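Local coordinates for acyl-CoA N-acyltransferases (NAT) superfamily protein (Arabidopsis thaliana, PDB 6TH0) that binds acetyl-CoA and probably transfers its acetyl group to the N-terminal methionine of transmembrane proteins and to protein lysine side chains, as an NAA60-type acetyltransferase, at residues I6-I11 against K113-E118; R53-G58 against E62-V67; L98-V103 against I144-R149. All blocks are in the same frame, centred on the assembly; numbering follows the deposited sequence.

Interaction 1: residues I6-I11 against K113-E118. With ACO (acetyl coenzyme *a), chain C.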
loop_
_atom_site.group_PDB
_atom_site.type_symbol
_atom_site.label_atom_id
_atom_site.label_comp_id
_atom_site.label_asym_id
_atom_site.label_seq_id
_atom_site.Cartn_x
_atom_site.Cartn_y
_atom_site.Cartn_z
ATOM N N ILE A 6 -14.718 -7.483 10.693
ATOM C CA ILE A 6 -13.383 -7.323 10.114
ATOM C C ILE A 6 -12.502 -6.522 11.065
ATOM O O ILE A 6 -12.897 -5.447 11.533
ATOM C CB ILE A 6 -13.453 -6.637 8.741
ATOM C CG1 ILE A 6 -14.362 -7.426 7.794
ATOM C CG2 ILE A 6 -12.064 -6.521 8.138
ATOM C CD1 ILE A 6 -13.911 -8.863 7.575
ATOM N N CYS A 7 -11.302 -7.039 11.340
ATOM C CA CYS A 7 -10.320 -6.402 12.208
ATOM C C CYS A 7 -8.996 -6.217 11.475
ATOM O O CYS A 7 -8.727 -6.862 10.458
ATOM C CB CYS A 7 -10.095 -7.214 13.491
ATOM S SG CYS A 7 -11.495 -7.276 14.616
ATOM N N PHE A 8 -8.159 -5.329 12.007
ATOM C CA PHE A 8 -6.882 -5.016 11.381
ATOM C C PHE A 8 -5.753 -5.168 12.390
ATOM O O PHE A 8 -5.886 -4.769 13.547
ATOM C CB PHE A 8 -6.922 -3.612 10.777
ATOM C CG PHE A 8 -8.075 -3.411 9.828
ATOM C CD1 PHE A 8 -7.998 -3.846 8.512
ATOM C CD2 PHE A 8 -9.248 -2.819 10.265
ATOM C CE1 PHE A 8 -9.062 -3.682 7.648
ATOM C CE2 PHE A 8 -10.318 -2.652 9.401
ATOM C CZ PHE A 8 -10.223 -3.079 8.096
ATOM N N ARG A 9 -4.664 -5.794 11.964
ATOM C CA ARG A 9 -3.512 -5.990 12.833
ATOM C C ARG A 9 -2.256 -5.927 11.986
ATOM O O ARG A 9 -2.323 -6.061 10.756
ATOM C CB ARG A 9 -3.589 -7.330 13.574
ATOM C CG ARG A 9 -3.738 -8.542 12.620
ATOM C CD ARG A 9 -3.288 -9.827 13.311
ATOM N NE ARG A 9 -3.528 -11.017 12.487
ATOM C CZ ARG A 9 -2.734 -11.409 11.495
ATOM N NH1 ARG A 9 -1.661 -10.693 11.184
ATOM N NH2 ARG A 9 -3.009 -12.510 10.805
ATOM N N PRO A 10 -1.097 -5.711 12.602
ATOM C CA PRO A 10 0.149 -5.750 11.835
ATOM C C PRO A 10 0.365 -7.137 11.253
ATOM O O PRO A 10 -0.024 -8.151 11.837
ATOM C CB PRO A 10 1.221 -5.399 12.868
ATOM C CG PRO A 10 0.471 -4.684 13.973
ATOM C CD PRO A 10 -0.877 -5.341 14.011
ATOM N N ILE A 11 0.973 -7.180 10.073
ATOM C CA ILE A 11 1.394 -8.468 9.538
ATOM C C ILE A 11 2.573 -8.994 10.349
ATOM O O ILE A 11 3.469 -8.234 10.752
ATOM C CB ILE A 11 1.731 -8.340 8.046
ATOM C CG1 ILE A 11 0.461 -7.975 7.283
ATOM C CG2 ILE A 11 2.251 -9.680 7.506
ATOM C CD1 ILE A 11 0.656 -7.790 5.797
ATOM N N LYS A 113 -10.555 0.358 1.358
ATOM C CA LYS A 113 -10.593 1.723 1.858
ATOM C C LYS A 113 -10.069 1.794 3.287
ATOM O O LYS A 113 -9.310 2.706 3.639
ATOM C CB LYS A 113 -12.021 2.259 1.769
ATOM C CG LYS A 113 -12.179 3.684 2.260
ATOM C CD LYS A 113 -13.611 4.172 2.008
ATOM C CE LYS A 113 -13.722 5.682 2.136
ATOM N NZ LYS A 113 -13.474 6.153 3.525
ATOM N N ALA A 114 -10.506 0.866 4.143
ATOM C CA ALA A 114 -10.036 0.873 5.528
ATOM C C ALA A 114 -8.539 0.596 5.610
ATOM O O ALA A 114 -7.832 1.206 6.421
ATOM C CB ALA A 114 -10.816 -0.138 6.364
ATOM N N LEU A 115 -8.035 -0.298 4.763
ATOM C CA LEU A 115 -6.602 -0.585 4.773
ATOM C C LEU A 115 -5.795 0.660 4.412
ATOM O O LEU A 115 -4.816 1.003 5.088
ATOM C CB LEU A 115 -6.296 -1.745 3.814
ATOM C CG LEU A 115 -6.682 -3.147 4.307
ATOM C CD1 LEU A 115 -6.682 -4.148 3.153
ATOM C CD2 LEU A 115 -5.762 -3.640 5.432
ATOM N N ILE A 116 -6.197 1.361 3.351
ATOM C CA ILE A 116 -5.527 2.612 3.003
ATOM C C ILE A 116 -5.621 3.603 4.152
ATOM O O ILE A 116 -4.641 4.280 4.497
ATOM C CB ILE A 116 -6.129 3.189 1.714
ATOM C CG1 ILE A 116 -5.870 2.239 0.543
ATOM C CG2 ILE A 116 -5.548 4.556 1.431
ATOM C CD1 ILE A 116 -6.778 2.563 -0.664
ATOM N N ASN A 117 -6.795 3.687 4.783
ATOM C CA ASN A 117 -6.963 4.582 5.921
ATOM C C ASN A 117 -5.910 4.310 6.995
ATOM O O ASN A 117 -5.358 5.245 7.596
ATOM C CB ASN A 117 -8.379 4.424 6.479
ATOM C CG ASN A 117 -8.694 5.420 7.553
ATOM O OD1 ASN A 117 -8.379 6.599 7.424
ATOM N ND2 ASN A 117 -9.317 4.958 8.630
ATOM N N GLU A 118 -5.618 3.032 7.249
ATOM C CA GLU A 118 -4.579 2.686 8.217
ATOM C C GLU A 118 -3.239 3.296 7.830
ATOM O O GLU A 118 -2.507 3.801 8.688
ATOM C CB GLU A 118 -4.449 1.167 8.334
ATOM C CG GLU A 118 -5.673 0.477 8.917
ATOM C CD GLU A 118 -5.947 0.895 10.346
ATOM O OE1 GLU A 118 -4.986 1.275 11.037
ATOM O OE2 GLU A 118 -7.121 0.861 10.776
HETATM N N1A ACO C . -21.979 -1.739 -0.286
HETATM C C2A ACO C . -21.769 -1.717 -1.647
HETATM N N3A ACO C . -20.700 -1.338 -2.369
HETATM C C4A ACO C . -19.658 -0.906 -1.558
HETATM C C5A ACO C . -19.722 -0.872 -0.129
HETATM C C6A ACO C . -20.922 -1.304 0.470
HETATM N N6A ACO C . -21.044 -1.296 1.834
HETATM N N7A ACO C . -18.526 -0.396 0.422
HETATM C C8A ACO C . -17.752 -0.146 -0.655
HETATM N N9A ACO C . -18.386 -0.433 -1.865
HETATM C C1B ACO C . -17.853 -0.271 -3.219
HETATM C C2B ACO C . -16.948 1.032 -3.408
HETATM O O2B ACO C . -17.744 2.123 -3.611
HETATM C C3B ACO C . -16.300 0.503 -4.772
HETATM O O3B ACO C . -17.285 0.611 -5.679
HETATM P P3B ACO C . -16.665 0.965 -7.374
HETATM O O7A ACO C . -16.107 -0.412 -7.621
HETATM O O8A ACO C . -17.919 1.350 -8.140
HETATM O O9A ACO C . -15.644 2.033 -7.063
HETATM C C4B ACO C . -15.974 -0.989 -4.425
HETATM O O4B ACO C . -17.035 -1.438 -3.520
HETATM C C5B ACO C . -14.566 -1.147 -3.822
HETATM O O5B ACO C . -14.382 -0.311 -2.723
HETATM P P1A ACO C . -13.706 -1.188 -1.500
HETATM O O1A ACO C . -14.633 -2.275 -1.099
HETATM O O2A ACO C . -13.171 -0.206 -0.497
HETATM O O3A ACO C . -12.314 -1.984 -2.046
HETATM P P2A ACO C . -12.358 -3.572 -2.007
HETATM O O4A ACO C . -12.189 -4.114 -0.634
HETATM O O5A ACO C . -13.367 -4.189 -2.940
HETATM O O6A ACO C . -10.842 -4.020 -2.725
HETATM C CBP ACO C . -9.169 -3.700 -4.426
HETATM C CCP ACO C . -10.479 -3.131 -3.725
HETATM C CDP ACO C . -8.049 -3.619 -3.416
HETATM C CEP ACO C . -8.832 -2.877 -5.671
HETATM C CAP ACO C . -9.511 -5.170 -4.789
HETATM O OAP ACO C . -10.417 -5.228 -5.887
HETATM C C9P ACO C . -8.306 -6.022 -5.175
HETATM O O9P ACO C . -7.748 -6.708 -4.345
HETATM N N8P ACO C . -7.918 -6.055 -6.498
HETATM C C7P ACO C . -6.747 -6.875 -6.956
HETATM C C6P ACO C . -5.467 -6.340 -6.384
HETATM C C5P ACO C . -5.278 -4.974 -6.943
HETATM O O5P ACO C . -5.579 -4.634 -8.076
HETATM N N4P ACO C . -4.726 -4.042 -6.087
HETATM C C3P ACO C . -4.566 -2.699 -6.642
HETATM C C2P ACO C . -3.403 -2.031 -6.002
HETATM S S1P ACO C . -3.233 -0.345 -6.766
HETATM C C ACO C . -2.155 -0.837 -8.111
HETATM O O ACO C . -2.529 -0.912 -9.255
HETATM C CH3 ACO C . -0.806 -1.203 -7.764
#
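F8 reaches from the edge strand onto one turn of helix 111-123, and three parts of its ring meet three residues there. The far end comes closest: F8 CZ lies 3.5 Å from A114 CB, a small methyl that lets the ring approach the helix backbone. Along one flank, F8 CD1 is 3.8 Å from L115 CD2, the two side chains crossing at a slant. L115 does not start out toward the strand; its branched end swings CD2 against F8, a job suited to a long, flexible apolar chain. On the other flank F8 CD2 lies 4.3 Å from E118 OE2, a loose approach beside a carboxylate that also has K121 as a long, weak ionic partner. The F8 side chain leaves the strand toward the helix, and with CG anti to the carbonyl carbon (chi1 -54°) its ring end lands on A114. An alanine in place of F8 is likely to open a gap beside A114 and L115 and leave this turn without its apolar cover from the edge strand. The short axes pass 10.3 Å apart at a crossing angle of -34°, a spacing that one phenylalanine can bridge. At the start of the same helical segment, K113 N donates a hydrogen bond of 3.3 Å to the pyrophosphate oxygen O2A of acetyl-CoA. Within the GNAT fold, strand 6-10 borders the sheet and pairs with strand 45-52, where F8 also rests on A50, while helix 111-123 lies over the sheet with L115 and I116 touching L100 of strand 93-102.

Interaction 2: residues R53-G58 against E62-V67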
loop_
_atom_site.group_PDB
_atom_site.type_symbol
_atom_site.label_atom_id
_atom_site.label_comp_id
_atom_site.label_asym_id
_atom_site.label_seq_id
_atom_site.Cartn_x
_atom_site.Cartn_y
_atom_site.Cartn_z
ATOM N N ARG A 53 -12.166 -12.838 12.065
ATOM C CA ARG A 53 -12.014 -13.890 13.062
ATOM C C ARG A 53 -13.290 -14.695 13.234
ATOM O O ARG A 53 -13.285 -15.708 13.944
ATOM C CB ARG A 53 -11.550 -13.308 14.399
ATOM C CG ARG A 53 -10.094 -12.857 14.369
ATOM C CD ARG A 53 -9.531 -12.567 15.754
ATOM N NE ARG A 53 -8.224 -11.922 15.660
ATOM C CZ ARG A 53 -8.037 -10.608 15.753
ATOM N NH1 ARG A 53 -9.075 -9.806 15.955
ATOM N NH2 ARG A 53 -6.817 -10.094 15.648
ATOM N N SER A 54 -14.374 -14.258 12.601
ATOM C CA SER A 54 -15.640 -14.969 12.567
ATOM C C SER A 54 -15.668 -16.073 11.516
ATOM O O SER A 54 -16.700 -16.737 11.373
ATOM C CB SER A 54 -16.777 -13.978 12.305
ATOM O OG SER A 54 -17.920 -14.640 11.799
ATOM N N ARG A 55 -14.576 -16.284 10.778
ATOM C CA ARG A 55 -14.595 -17.270 9.707
ATOM C C ARG A 55 -14.672 -18.684 10.279
ATOM O O ARG A 55 -14.004 -18.996 11.271
ATOM C CB ARG A 55 -13.348 -17.152 8.837
ATOM C CG ARG A 55 -13.283 -15.912 7.970
ATOM C CD ARG A 55 -11.955 -15.880 7.236
ATOM N NE ARG A 55 -11.897 -16.893 6.185
ATOM C CZ ARG A 55 -10.782 -17.264 5.564
ATOM N NH1 ARG A 55 -9.624 -16.707 5.888
ATOM N NH2 ARG A 55 -10.824 -18.188 4.616
ATOM N N PRO A 56 -15.469 -19.557 9.673
ATOM C CA PRO A 56 -15.542 -20.947 10.130
ATOM C C PRO A 56 -14.369 -21.794 9.655
ATOM O O PRO A 56 -13.614 -21.431 8.750
ATOM C CB PRO A 56 -16.853 -21.448 9.512
ATOM C CG PRO A 56 -17.001 -20.627 8.270
ATOM C CD PRO A 56 -16.435 -19.271 8.595
ATOM N N ASP A 57 -14.232 -22.949 10.305
ATOM C CA ASP A 57 -13.271 -23.991 9.957
ATOM C C ASP A 57 -11.827 -23.696 10.365
ATOM O O ASP A 57 -10.905 -24.288 9.800
ATOM C CB ASP A 57 -13.327 -24.309 8.456
ATOM C CG ASP A 57 -12.835 -25.710 8.142
ATOM O OD1 ASP A 57 -13.317 -26.665 8.788
ATOM O OD2 ASP A 57 -11.976 -25.857 7.248
ATOM N N GLY A 58 -11.565 -22.789 11.311
ATOM C CA GLY A 58 -10.211 -22.598 11.795
ATOM C C GLY A 58 -9.473 -21.399 11.236
ATOM O O GLY A 58 -8.465 -20.984 11.820
ATOM N N GLU A 62 -6.481 -16.158 9.591
ATOM C CA GLU A 62 -5.917 -16.040 8.252
ATOM C C GLU A 62 -6.331 -14.721 7.614
ATOM O O GLU A 62 -7.512 -14.367 7.615
ATOM C CB GLU A 62 -6.376 -17.215 7.387
ATOM C CG GLU A 62 -5.711 -17.293 6.018
ATOM C CD GLU A 62 -6.307 -18.377 5.133
ATOM O OE1 GLU A 62 -7.541 -18.375 4.940
ATOM O OE2 GLU A 62 -5.544 -19.240 4.646
ATOM N N LEU A 63 -5.365 -13.977 7.082
ATOM C CA LEU A 63 -5.699 -12.669 6.530
ATOM C C LEU A 63 -6.529 -12.813 5.257
ATOM O O LEU A 63 -6.349 -13.752 4.474
ATOM C CB LEU A 63 -4.430 -11.854 6.251
ATOM C CG LEU A 63 -3.420 -12.337 5.206
ATOM C CD1 LEU A 63 -3.808 -11.866 3.825
ATOM C CD2 LEU A 63 -2.016 -11.838 5.556
ATOM N N ILE A 64 -7.458 -11.882 5.060
ATOM C CA ILE A 64 -8.241 -11.802 3.834
ATOM C C ILE A 64 -8.038 -10.467 3.120
ATOM O O ILE A 64 -8.671 -10.197 2.095
ATOM C CB ILE A 64 -9.731 -12.084 4.117
ATOM C CG1 ILE A 64 -10.247 -11.252 5.290
ATOM C CG2 ILE A 64 -9.919 -13.561 4.438
ATOM C CD1 ILE A 64 -10.484 -9.792 4.965
ATOM N N GLY A 65 -7.132 -9.642 3.628
ATOM C CA GLY A 65 -6.777 -8.397 2.975
ATOM C C GLY A 65 -5.438 -7.961 3.521
ATOM O O GLY A 65 -5.014 -8.410 4.585
ATOM N N PHE A 66 -4.755 -7.108 2.762
ATOM C CA PHE A 66 -3.421 -6.690 3.178
ATOM C C PHE A 66 -3.112 -5.343 2.547
ATOM O O PHE A 66 -3.668 -4.988 1.505
ATOM C CB PHE A 66 -2.367 -7.722 2.749
ATOM C CG PHE A 66 -2.315 -7.922 1.288
ATOM C CD1 PHE A 66 -1.552 -7.085 0.490
ATOM C CD2 PHE A 66 -3.107 -8.891 0.678
ATOM C CE1 PHE A 66 -1.545 -7.236 -0.894
ATOM C CE2 PHE A 66 -3.097 -9.046 -0.689
ATOM C CZ PHE A 66 -2.308 -8.239 -1.478
ATOM N N VAL A 67 -2.228 -4.582 3.194
ATOM C CA VAL A 67 -1.580 -3.439 2.561
ATOM C C VAL A 67 -0.144 -3.398 3.068
ATOM O O VAL A 67 0.098 -3.697 4.241
ATOM C CB VAL A 67 -2.302 -2.115 2.869
ATOM C CG1 VAL A 67 -2.268 -1.829 4.366
ATOM C CG2 VAL A 67 -1.693 -0.968 2.069
#
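R55 and E62 are joined by a salt bridge in which a single carboxylate oxygen takes both terminal nitrogens of the guanidinium. R55 NH1 donates to E62 OE1 at 2.8 Å with an N-H...O angle of 149°; the second bond, from R55 NH2 to the same E62 OE1 at 3.3 Å, is weak. Toward NH1 the acceptor offers its anti lone pair, on the side away from OE2; because OE1 alone takes both nitrogens, this is not the two-oxygen fork often seen between these residue types. The flat groups are nearly coplanar, their planes 19° apart, and E62 OE1 sits at the guanidinium edge. The R55 chain, bent at its third torsion (chi3 72°), brings the charged end round to E62.

The apolar part of the contact belongs to I64. Its CG2 lies over one face of the guanidinium, 3.5 Å from R55 NH1, the two side chains running alongside in opposing senses. A beta-branched residue fits, since one methyl can meet arginine while the other branch leads away from the loop.

In the backbone, I64 and G65 both face A50, a classic beta bulge in the pairing of strand 63-73 with strand 45-52. The chemistry implies a partly exposed ion pair that ties the loop after strand 45-52 to the residues leading into strand 63-73: the opposite charges would largely offset each other, and an oxygen at the guanidinium edge, near its plane, together with the methyl over one face should limit rotation.

Interaction 3: residues L98-V103 against I144-R149. With ACO (acetyl coenzyme *a), chain C.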
loop_
_atom_site.group_PDB
_atom_site.type_symbol
_atom_site.label_atom_id
_atom_site.label_comp_id
_atom_site.label_asym_id
_atom_site.label_seq_id
_atom_site.Cartn_x
_atom_site.Cartn_y
_atom_site.Cartn_z
ATOM N N LEU A 98 3.122 -0.100 -1.384
ATOM C CA LEU A 98 3.675 -1.075 -2.310
ATOM C C LEU A 98 2.566 -1.969 -2.868
ATOM O O LEU A 98 2.378 -2.056 -4.083
ATOM C CB LEU A 98 4.701 -1.948 -1.602
ATOM C CG LEU A 98 5.967 -1.230 -1.083
ATOM C CD1 LEU A 98 6.576 -2.026 0.042
ATOM C CD2 LEU A 98 6.949 -1.145 -2.228
ATOM N N THR A 99 1.840 -2.646 -1.986
ATOM C CA THR A 99 0.805 -3.569 -2.439
ATOM C C THR A 99 -0.458 -3.388 -1.611
ATOM O O THR A 99 -0.435 -2.902 -0.481
ATOM C CB THR A 99 1.267 -5.026 -2.359
ATOM O OG1 THR A 99 1.350 -5.440 -0.988
ATOM C CG2 THR A 99 2.617 -5.226 -3.045
ATOM N N LEU A 100 -1.581 -3.791 -2.208
ATOM C CA LEU A 100 -2.884 -3.699 -1.568
ATOM C C LEU A 100 -3.755 -4.743 -2.244
ATOM O O LEU A 100 -3.700 -4.847 -3.466
ATOM C CB LEU A 100 -3.488 -2.303 -1.738
ATOM C CG LEU A 100 -4.965 -2.128 -1.435
ATOM C CD1 LEU A 100 -5.189 -2.133 0.069
ATOM C CD2 LEU A 100 -5.482 -0.836 -2.053
ATOM N N GLY A 101 -4.498 -5.526 -1.467
ATOM C CA GLY A 101 -5.384 -6.526 -2.045
ATOM C C GLY A 101 -6.403 -6.998 -1.040
ATOM O O GLY A 101 -6.146 -7.014 0.166
ATOM N N VAL A 102 -7.566 -7.418 -1.544
ATOM C CA VAL A 102 -8.628 -8.020 -0.748
ATOM C C VAL A 102 -9.073 -9.284 -1.487
ATOM O O VAL A 102 -9.163 -9.279 -2.717
ATOM C CB VAL A 102 -9.804 -7.038 -0.535
ATOM C CG1 VAL A 102 -10.929 -7.691 0.232
ATOM C CG2 VAL A 102 -9.334 -5.735 0.190
ATOM N N VAL A 103 -9.290 -10.386 -0.761
ATOM C CA VAL A 103 -9.697 -11.599 -1.466
ATOM C C VAL A 103 -11.061 -11.367 -2.123
ATOM O O VAL A 103 -11.941 -10.685 -1.587
ATOM C CB VAL A 103 -9.727 -12.867 -0.592
ATOM C CG1 VAL A 103 -8.378 -13.117 0.135
ATOM C CG2 VAL A 103 -10.887 -12.855 0.366
ATOM N N ILE A 144 -8.085 3.189 -9.335
ATOM C CA ILE A 144 -8.150 4.641 -9.533
ATOM C C ILE A 144 -9.323 5.244 -8.763
ATOM O O ILE A 144 -9.168 6.242 -8.050
ATOM C CB ILE A 144 -8.226 4.970 -11.034
ATOM C CG1 ILE A 144 -6.928 4.534 -11.729
ATOM C CG2 ILE A 144 -8.564 6.450 -11.263
ATOM C CD1 ILE A 144 -6.998 4.624 -13.250
ATOM N N ARG A 145 -10.525 4.661 -8.901
ATOM C CA ARG A 145 -11.685 5.185 -8.175
ATOM C C ARG A 145 -11.478 5.131 -6.663
ATOM O O ARG A 145 -11.937 6.021 -5.930
ATOM C CB ARG A 145 -12.957 4.423 -8.564
ATOM C CG ARG A 145 -13.359 4.582 -10.022
ATOM C CD ARG A 145 -14.787 4.086 -10.313
ATOM N NE ARG A 145 -14.991 2.684 -9.947
ATOM C CZ ARG A 145 -14.793 1.652 -10.770
ATOM N NH1 ARG A 145 -15.007 0.411 -10.348
ATOM N NH2 ARG A 145 -14.369 1.856 -12.011
ATOM N N LEU A 146 -10.840 4.067 -6.177
ATOM C CA LEU A 146 -10.612 3.899 -4.741
ATOM C C LEU A 146 -9.705 4.994 -4.191
ATOM O O LEU A 146 -9.996 5.614 -3.160
ATOM C CB LEU A 146 -10.001 2.515 -4.479
ATOM C CG LEU A 146 -9.559 2.162 -3.055
ATOM C CD1 LEU A 146 -10.732 2.213 -2.103
ATOM C CD2 LEU A 146 -8.899 0.769 -3.033
ATOM N N TYR A 147 -8.581 5.229 -4.845
ATOM C CA TYR A 147 -7.664 6.221 -4.295
ATOM C C TYR A 147 -8.240 7.624 -4.425
ATOM O O TYR A 147 -8.099 8.446 -3.508
ATOM C CB TYR A 147 -6.296 6.073 -4.954
ATOM C CG TYR A 147 -5.509 4.920 -4.349
ATOM C CD1 TYR A 147 -4.953 5.024 -3.077
ATOM C CD2 TYR A 147 -5.363 3.710 -5.020
ATOM C CE1 TYR A 147 -4.254 3.985 -2.511
ATOM C CE2 TYR A 147 -4.670 2.662 -4.458
ATOM C CZ TYR A 147 -4.123 2.802 -3.199
ATOM O OH TYR A 147 -3.420 1.774 -2.631
ATOM N N LYS A 148 -8.931 7.907 -5.535
ATOM C CA LYS A 148 -9.637 9.182 -5.665
ATOM C C LYS A 148 -10.665 9.359 -4.549
ATOM O O LYS A 148 -10.808 10.452 -3.984
ATOM C CB LYS A 148 -10.299 9.274 -7.041
ATOM C CG LYS A 148 -10.895 10.626 -7.341
ATOM C CD LYS A 148 -11.351 10.718 -8.794
ATOM C CE LYS A 148 -12.188 11.964 -9.033
ATOM N NZ LYS A 148 -13.480 11.937 -8.284
ATOM N N ARG A 149 -11.373 8.281 -4.199
ATOM C CA ARG A 149 -12.378 8.345 -3.146
ATOM C C ARG A 149 -11.743 8.677 -1.804
ATOM O O ARG A 149 -12.372 9.330 -0.959
ATOM C CB ARG A 149 -13.083 6.994 -3.036
ATOM C CG ARG A 149 -14.283 6.943 -2.118
ATOM C CD ARG A 149 -14.921 5.553 -2.161
ATOM N NE ARG A 149 -15.341 5.149 -3.504
ATOM C CZ ARG A 149 -14.853 4.103 -4.168
ATOM N NH1 ARG A 149 -13.914 3.334 -3.627
ATOM N NH2 ARG A 149 -15.309 3.824 -5.381
HETATM N N1A ACO C . -21.979 -1.739 -0.286
HETATM C C2A ACO C . -21.769 -1.717 -1.647
HETATM N N3A ACO C . -20.700 -1.338 -2.369
HETATM C C4A ACO C . -19.658 -0.906 -1.558
HETATM C C5A ACO C . -19.722 -0.872 -0.129
HETATM C C6A ACO C . -20.922 -1.304 0.470
HETATM N N6A ACO C . -21.044 -1.296 1.834
HETATM N N7A ACO C . -18.526 -0.396 0.422
HETATM C C8A ACO C . -17.752 -0.146 -0.655
HETATM N N9A ACO C . -18.386 -0.433 -1.865
HETATM C C1B ACO C . -17.853 -0.271 -3.219
HETATM C C2B ACO C . -16.948 1.032 -3.408
HETATM O O2B ACO C . -17.744 2.123 -3.611
HETATM C C3B ACO C . -16.300 0.503 -4.772
HETATM O O3B ACO C . -17.285 0.611 -5.679
HETATM P P3B ACO C . -16.665 0.965 -7.374
HETATM O O7A ACO C . -16.107 -0.412 -7.621
HETATM O O8A ACO C . -17.919 1.350 -8.140
HETATM O O9A ACO C . -15.644 2.033 -7.063
HETATM C C4B ACO C . -15.974 -0.989 -4.425
HETATM O O4B ACO C . -17.035 -1.438 -3.520
HETATM C C5B ACO C . -14.566 -1.147 -3.822
HETATM O O5B ACO C . -14.382 -0.311 -2.723
HETATM P P1A ACO C . -13.706 -1.188 -1.500
HETATM O O1A ACO C . -14.633 -2.275 -1.099
HETATM O O2A ACO C . -13.171 -0.206 -0.497
HETATM O O3A ACO C . -12.314 -1.984 -2.046
HETATM P P2A ACO C . -12.358 -3.572 -2.007
HETATM O O4A ACO C . -12.189 -4.114 -0.634
HETATM O O5A ACO C . -13.367 -4.189 -2.940
HETATM O O6A ACO C . -10.842 -4.020 -2.725
HETATM C CBP ACO C . -9.169 -3.700 -4.426
HETATM C CCP ACO C . -10.479 -3.131 -3.725
HETATM C CDP ACO C . -8.049 -3.619 -3.416
HETATM C CEP ACO C . -8.832 -2.877 -5.671
HETATM C CAP ACO C . -9.511 -5.170 -4.789
HETATM O OAP ACO C . -10.417 -5.228 -5.887
HETATM C C9P ACO C . -8.306 -6.022 -5.175
HETATM O O9P ACO C . -7.748 -6.708 -4.345
HETATM N N8P ACO C . -7.918 -6.055 -6.498
HETATM C C7P ACO C . -6.747 -6.875 -6.956
HETATM C C6P ACO C . -5.467 -6.340 -6.384
HETATM C C5P ACO C . -5.278 -4.974 -6.943
HETATM O O5P ACO C . -5.579 -4.634 -8.076
HETATM N N4P ACO C . -4.726 -4.042 -6.087
HETATM C C3P ACO C . -4.566 -2.699 -6.642
HETATM C C2P ACO C . -3.403 -2.031 -6.002
HETATM S S1P ACO C . -3.233 -0.345 -6.766
HETATM C C ACO C . -2.155 -0.837 -8.111
HETATM O O ACO C . -2.529 -0.912 -9.255
HETATM C CH3 ACO C . -0.806 -1.203 -7.764
#
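L100 O accepts a nearly straight hydrogen bond (171°) from the pantetheine nitrogen N4P of acetyl-CoA at 2.9 Å. Two residues on, V102 N donates to the pantetheine carbonyl O9P, also at 2.9 Å, so the cofactor arm runs beside the strand much as a further strand would. On helix 141-149, R145 grips the 3'-phosphate edge-on, with NE 3.0 Å from O9A and NH1 3.1 Å from O7A; the bend at its third torsion (chi3 -57°) turns the guanidinium to the phosphate. R149 NH2 reaches O9A as well, at a distance too short to trust in detail, while one face of its guanidinium lies over the ribose hydroxyl O2B. Two arginines suit a site for a phosphate that is probably doubly charged.

Between these polar grips the protein packs on itself. L100 and L146 meet tip to tip, CD2 to CD2 at 3.9 Å, and Y147 brings OH to 3.4 Å from L100 CD2. The thioester sulfur S1P lies near the plane of the Y147 ring, at its edge. A strand that pairs with the pantetheine arm, backed by a helix whose arginines hold the 3'-phosphate, forms one part of the acetyl-CoA site of the GNAT fold.

Overall arrangement
The three contacts all reach the same sheet of this GNAT domain, which is one part of a longer protein. Interactions 1 and 3, with centres about 12 Å apart, both touch acetyl-CoA and share a core: I116 CD1 lies 3.4 Å from Y147 CE1, and L115 CB 3.9 Å from L100 CD1. Helix 111-123, which follows strand 93-102, thus lies between strand 6-10 and helix 141-149. Interaction 2, about 13 Å from interaction 1 and 19 Å from interaction 3 between centres, is peripheral, yet its strand adjoins the pantetheine-binding one: F66 N and G101 O, 2.9 Å apart, make a probable hydrogen bond. The side chain of I64 remains about 8 Å from acetyl-CoA.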